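Long-range contacts in Ycf48-like protein (Thermosynechococcus elongatus, PDB 5OJ5), which assists the early steps of photosystem II assembly and the replacement of photodamaged D1, whose C-terminal extension it binds: residues L227-F232 with F272-Y277; D235-M240 with A248-D253; G244-F249 with R266-G271; N314-L319 with L329-I334. All blocks are in the same frame, centred on the assembly; numbering follows the deposited sequence. Where two conformers were deposited one is given.

Contact 1: L227-F232 with F272-Y277; sequences LHNMGF and FLDLAY
Asn-229 reaches from strand 227-232 to strand 272-277 and gives its amide to the backbone of Leu-273. The two strands run nearly parallel, 9° between their directions, but their axes stay 7.1 Å apart, too far for a ladder of backbone hydrogen bonds, and side chains and two waters bridge the gap. Followed outward, Asn-229 CB and CG both lie 3.9 Å from Leu-273 O. The first torsion sets CG anti to the backbone N (chi1 -159°), which carries the amide across the gap. At the tip the branches divide: OD1 turns back and accepts a weak hydrogen bond from Met-230 N of its own strand, while ND2 donates to Leu-273 O at 2.9 Å, the carbonyl oxygen lying close to the amide plane. ND2 also donates to a water that in turn donates to Asp-274 OD1. The other carboxylate oxygen, OD2, accepts from Ile-318 N. In the conformer described, His-228 NE2 is joined to Leu-273 O by a second water, 2.6 Å from NE2, and lies 3.8 Å from Leu-273 CD2. ND1 is hydrogen-bonded to Arg-186 NE. Classic beta bulges turn His-228 and Asn-229 together to one side of their strand, facing Ile-241, and Leu-273 and Asp-274 to one side of theirs, facing Ala-286, at this seam between two propeller blades. Leu-273 O thus takes one direct bond and, in this conformer of His-228, a water linking it to the ring; polar groups and bound water, rather than a continuous sheet, join the blades here.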
loop_
_atom_site.group_PDB
_atom_site.type_symbol
_atom_site.label_atom_id
_atom_site.label_comp_id
_atom_site.label_asym_id
_atom_site.label_seq_id
_atom_site.Cartn_x
_atom_site.Cartn_y
_atom_site.Cartn_z
ATOM N N LEU A 227 7.114 7.060 14.516
ATOM C CA LEU A 227 6.719 6.043 13.557
ATOM C C LEU A 227 6.369 6.671 12.227
ATOM O O LEU A 227 5.778 7.753 12.151
ATOM C CB LEU A 227 5.469 5.345 14.085
ATOM C CG LEU A 227 5.665 4.430 15.262
ATOM C CD1 LEU A 227 4.371 4.143 15.935
ATOM C CD2 LEU A 227 6.314 3.092 14.753
ATOM N N HIS A 228 6.730 5.976 11.161
ATOM C CA HIS A 228 6.330 6.363 9.826
ATOM C C HIS A 228 5.339 5.408 9.181
ATOM O O HIS A 228 4.326 5.826 8.628
ATOM C CB HIS A 228 7.498 6.492 8.864
ATOM C CG HIS A 228 7.020 6.965 7.548
ATOM N ND1 HIS A 228 6.358 8.170 7.420
ATOM C CD2 HIS A 228 6.902 6.337 6.354
ATOM C CE1 HIS A 228 5.939 8.310 6.180
ATOM N NE2 HIS A 228 6.262 7.217 5.511
ATOM N N ASN A 229 5.609 4.101 9.239
ATOM C CA ASN A 229 4.767 3.095 8.601
ATOM C C ASN A 229 4.854 1.810 9.402
ATOM O O ASN A 229 5.846 1.578 10.092
ATOM C CB ASN A 229 5.164 2.880 7.125
ATOM C CG ASN A 229 4.074 2.252 6.275
ATOM O OD1 ASN A 229 2.983 1.913 6.764
ATOM N ND2 ASN A 229 4.357 2.099 4.981
ATOM N N MET A 230 3.796 1.008 9.308
ATOM C CA MET A 230 3.750 -0.289 9.983
ATOM C C MET A 230 2.923 -1.229 9.140
ATOM O O MET A 230 1.988 -0.793 8.444
ATOM C CB MET A 230 3.107 -0.228 11.359
ATOM C CG MET A 230 3.924 0.587 12.339
ATOM S SD MET A 230 3.186 0.676 13.990
ATOM C CE MET A 230 3.459 -0.998 14.519
ATOM N N GLY A 231 3.202 -2.532 9.257
ATOM C CA GLY A 231 2.439 -3.556 8.571
ATOM C C GLY A 231 2.677 -4.899 9.165
ATOM O O GLY A 231 3.246 -5.017 10.255
ATOM N N PHE A 232 2.222 -5.922 8.449
ATOM C CA PHE A 232 2.266 -7.294 8.929
ATOM C C PHE A 232 3.284 -8.104 8.163
ATOM O O PHE A 232 3.475 -7.891 6.966
ATOM C CB PHE A 232 0.880 -7.932 8.781
ATOM C CG PHE A 232 -0.170 -7.226 9.588
ATOM C CD1 PHE A 232 -0.410 -7.606 10.889
ATOM C CD2 PHE A 232 -0.914 -6.167 9.042
ATOM C CE1 PHE A 232 -1.367 -6.940 11.654
ATOM C CE2 PHE A 232 -1.871 -5.504 9.819
ATOM C CZ PHE A 232 -2.093 -5.902 11.094
ATOM N N PHE A 272 12.919 5.460 4.915
ATOM C CA PHE A 272 12.203 4.402 4.228
ATOM C C PHE A 272 10.711 4.686 4.235
ATOM O O PHE A 272 10.184 5.357 5.121
ATOM C CB PHE A 272 12.485 3.019 4.835
ATOM C CG PHE A 272 13.928 2.687 4.755
ATOM C CD1 PHE A 272 14.725 2.585 5.914
ATOM C CD2 PHE A 272 14.527 2.527 3.529
ATOM C CE1 PHE A 272 16.098 2.279 5.837
ATOM C CE2 PHE A 272 15.909 2.232 3.431
ATOM C CZ PHE A 272 16.670 2.122 4.589
ATOM N N LEU A 273 10.017 4.115 3.250
ATOM C CA LEU A 273 8.613 4.405 3.003
ATOM C C LEU A 273 7.754 3.166 3.078
ATOM O O LEU A 273 6.609 3.265 3.494
ATOM C CB LEU A 273 8.477 5.099 1.653
ATOM C CG LEU A 273 9.189 6.461 1.595
ATOM C CD1 LEU A 273 9.364 6.955 0.184
ATOM C CD2 LEU A 273 8.446 7.462 2.452
ATOM N N ASP A 274 8.236 2.001 2.616
ATOM C CA ASP A 274 7.426 0.792 2.637
ATOM C C ASP A 274 8.325 -0.425 2.726
ATOM O O ASP A 274 9.514 -0.378 2.372
ATOM C CB ASP A 274 6.537 0.692 1.388
ATOM C CG ASP A 274 5.359 -0.230 1.575
ATOM O OD1 ASP A 274 4.991 -0.511 2.745
ATOM O OD2 ASP A 274 4.721 -0.581 0.567
ATOM N N LEU A 275 7.732 -1.512 3.213
ATOM C CA LEU A 275 8.419 -2.781 3.415
ATOM C C LEU A 275 7.440 -3.860 2.969
ATOM O O LEU A 275 6.260 -3.816 3.359
ATOM C CB LEU A 275 8.755 -2.933 4.913
ATOM C CG LEU A 275 9.550 -4.167 5.328
ATOM C CD1 LEU A 275 10.266 -3.883 6.630
ATOM C CD2 LEU A 275 8.670 -5.364 5.525
ATOM N N ALA A 276 7.881 -4.804 2.151
ATOM C CA ALA A 276 7.003 -5.888 1.748
ATOM C C ALA A 276 7.782 -7.152 1.494
ATOM O O ALA A 276 8.926 -7.113 1.034
ATOM C CB ALA A 276 6.200 -5.525 0.487
ATOM N N TYR A 277 7.142 -8.281 1.751
ATOM C CA TYR A 277 7.729 -9.595 1.567
ATOM C C TYR A 277 7.354 -10.174 0.208
ATOM O O TYR A 277 6.173 -10.239 -0.145
ATOM C CB TYR A 277 7.254 -10.562 2.650
ATOM C CG TYR A 277 7.786 -10.281 4.033
ATOM C CD1 TYR A 277 8.715 -11.136 4.607
ATOM C CD2 TYR A 277 7.363 -9.158 4.776
ATOM C CE1 TYR A 277 9.199 -10.889 5.880
ATOM C CE2 TYR A 277 7.877 -8.914 6.047
ATOM C CZ TYR A 277 8.784 -9.781 6.596
ATOM O OH TYR A 277 9.249 -9.511 7.865
HETATM O O HOH W 1 5.118 5.608 3.872
HETATM O O HOH W 2 2.534 0.679 3.263
#

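Contact 2: D235-M240 with A248-D253; sequences DGRLWM and AFSDPD
Ser-250 OG takes the backbone N-H of Leu-238 in a nearly straight bond of 2.9 Å (171° at the hydrogen), a place that a main-chain carbonyl would fill in a regular antiparallel ladder. Its chi1 of 67°, between backbone N and carbonyl carbon, swings the hydroxyl to that N-H. Ser-250 N returns a bond to Leu-238 O, and Met-240 and Ala-248 form a hydrogen-bonded pair. Trp-239 and Phe-249 are the non-hydrogen-bonded pair between them, with Trp-239 CB 3.8 Å from Phe-249 CD1. On the other face Met-240 CG lies 3.9 Å from Ala-248 CB.

Arg-237 CD passes 3.2 Å from Ser-250 O, and NH1 approaches Phe-249 CB at 3.6 Å, the guanidinium and phenyl planes 30° apart. A water accepts from NH1 and donates to Ser-250 O. Asp-235 holds the guanidinium at its edge: Arg-237 grips it side-on in a salt bridge, NE to OD1 (2.8 Å, from above the carboxylate plane) and NH2 to the syn lone pair of OD2. Thr-233 OG1 in turn is hydrogen-bonded to Asp-235 OD1.

In this hairpin strand 238-242 lies between 246-251 and 227-232, while Tyr-277 and Leu-275 of strand 272-277 pack on the face carrying Trp-239 and Phe-249.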
loop_
_atom_site.group_PDB
_atom_site.type_symbol
_atom_site.label_atom_id
_atom_site.label_comp_id
_atom_site.label_asym_id
_atom_site.label_seq_id
_atom_site.Cartn_x
_atom_site.Cartn_y
_atom_site.Cartn_z
ATOM N N ASP A 235 4.301 -14.124 8.839
ATOM C CA ASP A 235 4.364 -15.107 9.907
ATOM C C ASP A 235 3.724 -14.590 11.184
ATOM O O ASP A 235 3.950 -15.140 12.255
ATOM C CB ASP A 235 5.780 -15.597 10.178
ATOM C CG ASP A 235 6.754 -14.455 10.363
ATOM O OD1 ASP A 235 6.416 -13.449 10.995
ATOM O OD2 ASP A 235 7.874 -14.543 9.822
ATOM N N GLY A 236 2.880 -13.578 11.099
ATOM C CA GLY A 236 2.079 -13.204 12.244
ATOM C C GLY A 236 2.703 -12.161 13.144
ATOM O O GLY A 236 2.257 -12.009 14.292
ATOM N N ARG A 237 3.705 -11.445 12.678
ATOM C CA ARG A 237 4.330 -10.350 13.410
ATOM C C ARG A 237 3.975 -9.027 12.742
ATOM O O ARG A 237 3.398 -8.984 11.649
ATOM C CB ARG A 237 5.849 -10.538 13.453
ATOM C CG ARG A 237 6.300 -11.770 14.250
ATOM C CD ARG A 237 7.818 -11.935 14.162
ATOM N NE ARG A 237 8.181 -12.290 12.804
ATOM C CZ ARG A 237 9.279 -11.891 12.154
ATOM N NH1 ARG A 237 10.194 -11.088 12.702
ATOM N NH2 ARG A 237 9.443 -12.291 10.909
ATOM N N LEU A 238 4.344 -7.946 13.416
ATOM C CA LEU A 238 4.317 -6.598 12.878
ATOM C C LEU A 238 5.731 -6.151 12.544
ATOM O O LEU A 238 6.711 -6.559 13.178
ATOM C CB LEU A 238 3.719 -5.617 13.873
ATOM C CG LEU A 238 2.236 -5.745 14.286
ATOM C CD1 LEU A 238 1.907 -4.876 15.540
ATOM C CD2 LEU A 238 1.381 -5.346 13.160
ATOM N N TRP A 239 5.808 -5.234 11.574
ATOM C CA TRP A 239 7.025 -4.491 11.298
ATOM C C TRP A 239 6.718 -3.008 11.442
ATOM O O TRP A 239 5.579 -2.576 11.276
ATOM C CB TRP A 239 7.602 -4.807 9.896
ATOM C CG TRP A 239 6.672 -4.584 8.739
ATOM C CD1 TRP A 239 5.928 -5.536 8.085
ATOM C CD2 TRP A 239 6.399 -3.343 8.086
ATOM N NE1 TRP A 239 5.220 -4.969 7.058
ATOM C CE2 TRP A 239 5.482 -3.620 7.041
ATOM C CE3 TRP A 239 6.837 -2.020 8.258
ATOM C CZ2 TRP A 239 4.997 -2.632 6.189
ATOM C CZ3 TRP A 239 6.327 -1.026 7.411
ATOM C CH2 TRP A 239 5.412 -1.342 6.397
ATOM N N MET A 240 7.767 -2.236 11.705
ATOM C CA MET A 240 7.689 -0.788 11.719
ATOM C C MET A 240 8.870 -0.166 10.997
ATOM O O MET A 240 9.996 -0.671 11.074
ATOM C CB MET A 240 7.602 -0.204 13.158
ATOM C CG MET A 240 8.782 -0.518 14.046
ATOM S SD MET A 240 8.721 0.318 15.646
ATOM C CE MET A 240 7.227 -0.189 16.325
ATOM N N ALA A 248 12.082 -2.131 12.738
ATOM C CA ALA A 248 12.045 -3.156 13.776
ATOM C C ALA A 248 10.891 -4.117 13.533
ATOM O O ALA A 248 9.965 -3.835 12.760
ATOM C CB ALA A 248 11.937 -2.542 15.187
ATOM N N PHE A 249 10.958 -5.271 14.196
ATOM C CA PHE A 249 9.959 -6.325 14.089
ATOM C C PHE A 249 9.490 -6.720 15.478
ATOM O O PHE A 249 10.275 -6.755 16.435
ATOM C CB PHE A 249 10.557 -7.569 13.410
ATOM C CG PHE A 249 11.060 -7.302 12.025
ATOM C CD1 PHE A 249 10.201 -7.404 10.958
ATOM C CD2 PHE A 249 12.357 -6.889 11.792
ATOM C CE1 PHE A 249 10.650 -7.134 9.649
ATOM C CE2 PHE A 249 12.804 -6.620 10.491
ATOM C CZ PHE A 249 11.938 -6.741 9.420
ATOM N N SER A 250 8.210 -7.062 15.581
ATOM C CA SER A 250 7.663 -7.441 16.869
ATOM C C SER A 250 8.086 -8.868 17.249
ATOM O O SER A 250 8.447 -9.702 16.407
ATOM C CB SER A 250 6.141 -7.284 16.871
ATOM O OG SER A 250 5.518 -8.200 16.008
ATOM N N ASP A 251 8.044 -9.119 18.558
ATOM C CA ASP A 251 8.442 -10.400 19.144
ATOM C C ASP A 251 7.431 -11.471 18.752
ATOM O O ASP A 251 6.220 -11.224 18.816
ATOM C CB ASP A 251 8.434 -10.187 20.671
ATOM C CG ASP A 251 8.550 -11.482 21.491
ATOM O OD1 ASP A 251 8.279 -11.421 22.713
ATOM O OD2 ASP A 251 8.914 -12.541 20.954
ATOM N N PRO A 252 7.870 -12.661 18.333
ATOM C CA PRO A 252 6.876 -13.701 18.019
ATOM C C PRO A 252 5.986 -14.082 19.195
ATOM O O PRO A 252 4.818 -14.423 18.984
ATOM C CB PRO A 252 7.729 -14.875 17.511
ATOM C CG PRO A 252 9.141 -14.539 17.895
ATOM C CD PRO A 252 9.228 -13.051 17.918
ATOM N N ASP A 253 6.471 -13.956 20.428
ATOM C CA ASP A 253 5.708 -14.377 21.599
ATOM C C ASP A 253 4.786 -13.296 22.147
ATOM O O ASP A 253 3.919 -13.597 22.981
ATOM C CB ASP A 253 6.667 -14.844 22.700
ATOM C CG ASP A 253 7.705 -15.824 22.181
ATOM O OD1 ASP A 253 7.325 -16.970 21.859
ATOM O OD2 ASP A 253 8.897 -15.451 22.080
HETATM O O HOH W 3 10.770 -10.858 15.494
#

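Contact 3: G244-F249 with R266-G271; sequences GGKIAF and RRNSVG
Gly-244 and Asn-268 meet backbone to backbone: Asn-268 CA approaches Gly-244 O at 3.2 Å in a CA-H...O contact, and Gly-244 CA makes a longer one with Asn-268 O. Gly-245 follows with its CA 3.2 Å from Val-270 O; this close approach of the carbonyl and a positive phi are both met by a glycine. Gly-245 O is linked through a water to Arg-267 O, the water donating to both.

Lys-246 begins strand 246-251, yet its side chain doubles back toward the turn. Bends at chi2 (-71°) and chi4 (-98°) bring NZ over the loop, where it donates to Gly-244 O at 3.0 Å and to Asn-268 OD1 at 2.9 Å. The second bond comes from well above the amide plane, 60° out of it. The amide oxygen also accepts a weak hydrogen bond from Arg-225, within the Arg-rich patch, so two cationic groups probably share it. One ammonium thus ties both segments together.

Beyond Lys-246 the strand moves away from the loop. The arrangement is a glycine-containing beta-hairpin turn, between strands 238-242 and 246-251, docked against the connection that leads from one blade of the seven-bladed beta-propeller to the next.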
loop_
_atom_site.group_PDB
_atom_site.type_symbol
_atom_site.label_atom_id
_atom_site.label_comp_id
_atom_site.label_asym_id
_atom_site.label_seq_id
_atom_site.Cartn_x
_atom_site.Cartn_y
_atom_site.Cartn_z
ATOM N N GLY A 244 14.276 8.403 10.205
ATOM C CA GLY A 244 15.715 8.336 10.157
ATOM C C GLY A 244 16.255 7.023 9.691
ATOM O O GLY A 244 17.404 6.691 9.997
ATOM N N GLY A 245 15.456 6.246 8.977
ATOM C CA GLY A 245 15.963 5.078 8.280
ATOM C C GLY A 245 16.134 3.867 9.160
ATOM O O GLY A 245 17.059 3.080 8.945
ATOM N N LYS A 246 15.253 3.662 10.136
ATOM C CA LYS A 246 15.371 2.515 11.008
ATOM C C LYS A 246 14.104 1.665 10.931
ATOM O O LYS A 246 13.024 2.159 10.641
ATOM C CB LYS A 246 15.642 2.958 12.452
ATOM C CG LYS A 246 16.747 3.970 12.621
ATOM C CD LYS A 246 18.090 3.380 12.382
ATOM C CE LYS A 246 19.194 4.432 12.514
ATOM N NZ LYS A 246 19.565 4.906 11.138
ATOM N N ILE A 247 14.258 0.376 11.223
ATOM C CA ILE A 247 13.143 -0.573 11.203
ATOM C C ILE A 247 13.213 -1.498 12.410
ATOM O O ILE A 247 14.268 -1.644 13.030
ATOM C CB ILE A 247 13.035 -1.399 9.898
ATOM C CG1 ILE A 247 14.137 -2.459 9.848
ATOM C CG2 ILE A 247 13.035 -0.505 8.694
ATOM C CD1 ILE A 247 14.058 -3.371 8.623
ATOM N N ALA A 248 12.082 -2.131 12.738
ATOM C CA ALA A 248 12.045 -3.156 13.776
ATOM C C ALA A 248 10.891 -4.117 13.533
ATOM O O ALA A 248 9.965 -3.835 12.760
ATOM C CB ALA A 248 11.937 -2.542 15.187
ATOM N N PHE A 249 10.958 -5.271 14.196
ATOM C CA PHE A 249 9.959 -6.325 14.089
ATOM C C PHE A 249 9.490 -6.720 15.478
ATOM O O PHE A 249 10.275 -6.755 16.435
ATOM C CB PHE A 249 10.557 -7.569 13.410
ATOM C CG PHE A 249 11.060 -7.302 12.025
ATOM C CD1 PHE A 249 10.201 -7.404 10.958
ATOM C CD2 PHE A 249 12.357 -6.889 11.792
ATOM C CE1 PHE A 249 10.650 -7.134 9.649
ATOM C CE2 PHE A 249 12.804 -6.620 10.491
ATOM C CZ PHE A 249 11.938 -6.741 9.420
ATOM N N ARG A 266 22.804 1.559 7.500
ATOM C CA ARG A 266 23.863 2.022 8.400
ATOM C C ARG A 266 23.935 3.555 8.519
ATOM O O ARG A 266 25.011 4.126 8.720
ATOM C CB ARG A 266 25.230 1.463 7.978
ATOM C CG ARG A 266 25.285 -0.052 7.893
ATOM C CD ARG A 266 26.659 -0.512 7.421
ATOM N NE ARG A 266 27.751 0.067 8.207
ATOM C CZ ARG A 266 29.003 0.216 7.771
ATOM N NH1 ARG A 266 29.343 -0.159 6.541
ATOM N NH2 ARG A 266 29.925 0.749 8.566
ATOM N N ARG A 267 22.817 4.258 8.365
ATOM C CA ARG A 267 22.856 5.716 8.427
ATOM C C ARG A 267 21.443 6.237 8.635
ATOM O O ARG A 267 20.466 5.500 8.494
ATOM C CB ARG A 267 23.523 6.343 7.190
ATOM C CG ARG A 267 22.766 6.166 5.879
ATOM C CD ARG A 267 23.743 6.163 4.700
ATOM N NE ARG A 267 23.081 5.893 3.427
ATOM C CZ ARG A 267 22.881 6.804 2.475
ATOM N NH1 ARG A 267 22.269 6.469 1.345
ATOM N NH2 ARG A 267 23.293 8.054 2.655
ATOM N N ASN A 268 21.355 7.523 8.980
ATOM C CA ASN A 268 20.097 8.178 9.315
ATOM C C ASN A 268 19.575 9.075 8.203
ATOM O O ASN A 268 18.465 9.600 8.326
ATOM C CB ASN A 268 20.269 9.038 10.578
ATOM C CG ASN A 268 20.772 8.243 11.764
ATOM O OD1 ASN A 268 20.034 7.457 12.359
ATOM N ND2 ASN A 268 22.034 8.452 12.125
ATOM N N SER A 269 20.351 9.285 7.140
ATOM C CA SER A 269 20.008 10.305 6.159
ATOM C C SER A 269 18.878 9.891 5.232
ATOM O O SER A 269 18.203 10.768 4.673
ATOM C CB SER A 269 21.242 10.697 5.335
ATOM O OG SER A 269 22.060 9.560 5.076
ATOM N N VAL A 270 18.641 8.593 5.052
ATOM C CA VAL A 270 17.689 8.128 4.056
ATOM C C VAL A 270 16.501 7.494 4.760
ATOM O O VAL A 270 16.641 6.530 5.515
ATOM C CB VAL A 270 18.328 7.192 3.026
ATOM C CG1 VAL A 270 18.778 6.005 3.693
ATOM C CG2 VAL A 270 17.301 6.781 1.982
ATOM N N GLY A 271 15.338 7.999 4.476
ATOM C CA GLY A 271 14.145 7.494 5.069
ATOM C C GLY A 271 13.561 6.384 4.227
ATOM O O GLY A 271 13.648 6.364 2.992
HETATM O O HOH W 4 19.343 2.754 7.576
#

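Contact 4: N314-L319 with L329-I334; sequences NFYKIL and LGQKGI
The rim of the Tyr-316 ring, not a face, is turned to segment 329-334: in the conformer described, Leu-329 O and Gly-330 O lie near the ring plane. The Gln-331 amide is almost parallel to the amide of Asn-314, 6° between the planes. Phe-315 likewise offers an edge, with Gly-330 CA 4.3 Å from its CD1. Gln-331 OE1 accepts the backbone N-H of Asn-314 at 2.7 Å and a nearly straight 174°. In this conformer of the tyrosine, Asn-314 ND2 donates to Tyr-316 OH, which lies close to the amide plane, at 3.1 Å; Asn-314 OD1 accepts from Ala-289 N.

All this belongs to the propeller blade in which the C-terminal strand 334-338 pairs with the N-terminal strand 47-51, the closure that shuts the ring of blades. Tyr-316 N donates to Leu-329 O almost along the C=O axis, and Leu-329 N donates to Lys-317 O, both at 2.9 Å. Gly-330 CA adds a CA-H...O contact to Asn-314 O. Leu-329 lies side by side with Lys-317, CD1 3.8 Å from the lysine CB, and also touches Ile-58 of the next blade. A type I' turn from Gln-331 to Ile-334 then reverses the chain into strand 334-338.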
loop_
_atom_site.group_PDB
_atom_site.type_symbol
_atom_site.label_atom_id
_atom_site.label_comp_id
_atom_site.label_asym_id
_atom_site.label_seq_id
_atom_site.Cartn_x
_atom_site.Cartn_y
_atom_site.Cartn_z
ATOM N N ASN A 314 11.391 8.848 -5.348
ATOM C CA ASN A 314 11.112 8.110 -4.128
ATOM C C ASN A 314 10.321 6.860 -4.490
ATOM O O ASN A 314 9.534 6.843 -5.450
ATOM C CB ASN A 314 10.282 8.956 -3.170
ATOM C CG ASN A 314 10.953 10.258 -2.801
ATOM O OD1 ASN A 314 12.177 10.340 -2.713
ATOM N ND2 ASN A 314 10.140 11.269 -2.523
ATOM N N PHE A 315 10.489 5.807 -3.723
ATOM C CA PHE A 315 9.774 4.558 -3.941
ATOM C C PHE A 315 8.837 4.366 -2.745
ATOM O O PHE A 315 9.274 4.062 -1.629
ATOM C CB PHE A 315 10.744 3.407 -4.108
ATOM C CG PHE A 315 11.570 3.515 -5.318
ATOM C CD1 PHE A 315 11.013 3.806 -6.555
ATOM C CD2 PHE A 315 12.947 3.268 -5.202
ATOM C CE1 PHE A 315 11.844 3.892 -7.696
ATOM C CE2 PHE A 315 13.751 3.321 -6.292
ATOM C CZ PHE A 315 13.209 3.639 -7.536
ATOM N N TYR A 316 7.548 4.621 -2.959
ATOM C CA TYR A 316 6.523 4.834 -1.916
ATOM C C TYR A 316 5.847 3.576 -1.454
ATOM O O TYR A 316 5.372 3.534 -0.320
ATOM C CB TYR A 316 5.343 5.721 -2.400
ATOM C CG TYR A 316 5.786 7.125 -2.621
ATOM C CD1 TYR A 316 5.976 8.006 -1.552
ATOM C CD2 TYR A 316 6.117 7.555 -3.894
ATOM C CE1 TYR A 316 6.415 9.321 -1.768
ATOM C CE2 TYR A 316 6.567 8.818 -4.116
ATOM C CZ TYR A 316 6.719 9.702 -3.058
ATOM O OH TYR A 316 7.176 10.976 -3.310
ATOM N N LYS A 317 5.673 2.609 -2.354
ATOM C CA LYS A 317 4.770 1.484 -2.104
ATOM C C LYS A 317 5.315 0.285 -2.849
ATOM O O LYS A 317 5.639 0.421 -4.019
ATOM C CB LYS A 317 3.348 1.817 -2.612
ATOM C CG LYS A 317 2.235 0.935 -2.038
ATOM C CD LYS A 317 0.875 1.687 -2.086
ATOM C CE LYS A 317 -0.296 0.800 -1.757
ATOM N NZ LYS A 317 -0.179 0.118 -0.438
ATOM N N ILE A 318 5.364 -0.858 -2.185
ATOM C CA ILE A 318 5.739 -2.121 -2.807
ATOM C C ILE A 318 4.519 -3.032 -2.776
ATOM O O ILE A 318 3.973 -3.277 -1.701
ATOM C CB ILE A 318 6.886 -2.811 -2.036
ATOM C CG1 ILE A 318 8.111 -1.894 -1.838
ATOM C CG2 ILE A 318 7.245 -4.149 -2.742
ATOM C CD1 ILE A 318 8.997 -2.426 -0.700
ATOM N N LEU A 319 4.125 -3.572 -3.919
ATOM C CA LEU A 319 2.961 -4.453 -4.020
ATOM C C LEU A 319 3.402 -5.751 -4.674
ATOM O O LEU A 319 3.702 -5.758 -5.865
ATOM C CB LEU A 319 1.866 -3.788 -4.853
ATOM C CG LEU A 319 1.252 -2.543 -4.221
ATOM C CD1 LEU A 319 0.242 -1.903 -5.141
ATOM C CD2 LEU A 319 0.503 -2.875 -2.894
ATOM N N LEU A 329 5.682 1.557 -6.659
ATOM C CA LEU A 329 5.152 2.853 -7.085
ATOM C C LEU A 329 6.159 3.968 -6.787
ATOM O O LEU A 329 6.581 4.141 -5.634
ATOM C CB LEU A 329 3.801 3.138 -6.420
ATOM C CG LEU A 329 2.750 2.039 -6.479
ATOM C CD1 LEU A 329 1.461 2.508 -5.866
ATOM C CD2 LEU A 329 2.446 1.517 -7.851
ATOM N N GLY A 330 6.595 4.649 -7.831
ATOM C CA GLY A 330 7.419 5.827 -7.746
ATOM C C GLY A 330 6.612 7.092 -7.913
ATOM O O GLY A 330 5.384 7.080 -7.834
ATOM N N GLN A 331 7.287 8.177 -8.242
ATOM C CA GLN A 331 6.644 9.473 -8.466
ATOM C C GLN A 331 6.461 9.681 -9.951
ATOM O O GLN A 331 7.151 9.074 -10.764
ATOM C CB GLN A 331 7.531 10.597 -7.935
ATOM C CG GLN A 331 7.845 10.502 -6.492
ATOM C CD GLN A 331 8.902 11.468 -6.075
ATOM O OE1 GLN A 331 10.064 11.130 -6.013
ATOM N NE2 GLN A 331 8.507 12.716 -5.810
ATOM N N LYS A 332 5.522 10.550 -10.303
ATOM C CA LYS A 332 5.463 11.065 -11.658
ATOM C C LYS A 332 5.305 9.964 -12.696
ATOM O O LYS A 332 5.897 10.006 -13.779
ATOM C CB LYS A 332 6.657 11.964 -11.977
ATOM C CG LYS A 332 7.991 11.347 -12.485
ATOM C CD LYS A 332 9.178 12.308 -12.566
ATOM C CE LYS A 332 10.375 11.468 -12.813
ATOM N NZ LYS A 332 10.836 12.007 -14.077
ATOM N N GLY A 333 4.498 8.966 -12.385
ATOM C CA GLY A 333 4.234 7.905 -13.333
ATOM C C GLY A 333 5.273 6.817 -13.430
ATOM O O GLY A 333 5.154 5.935 -14.293
ATOM N N ILE A 334 6.277 6.843 -12.582
ATOM C CA ILE A 334 7.296 5.806 -12.585
ATOM C C ILE A 334 6.790 4.590 -11.820
ATOM O O ILE A 334 6.229 4.705 -10.714
ATOM C CB ILE A 334 8.583 6.340 -11.953
ATOM C CG1 ILE A 334 9.175 7.443 -12.868
ATOM C CG2 ILE A 334 9.580 5.181 -11.679
ATOM C CD1 ILE A 334 10.299 8.207 -12.255
#

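In the fold
From the N terminus, strand 227-232 opens contact 1, whose loop closes 40 residues later at strand 272-277, across the seam between two blades. Contacts 2 and 3 both fall within that loop. Contact 2 closes the hairpin formed by strands 238-242 and 246-251; contact 3 starts at the hairpin turn and runs into the second strand, sharing Ala-248 and Phe-249 with contact 2, and closes on the connection just before strand 272-277. Contact 4 comes later in the chain, in the blade that joins the two termini. Its centre is about 14 Å from that of contact 1, and Asp-274 of contact 1 is hydrogen-bonded to the first strand of contact 4, so three successive blades are linked around the pore.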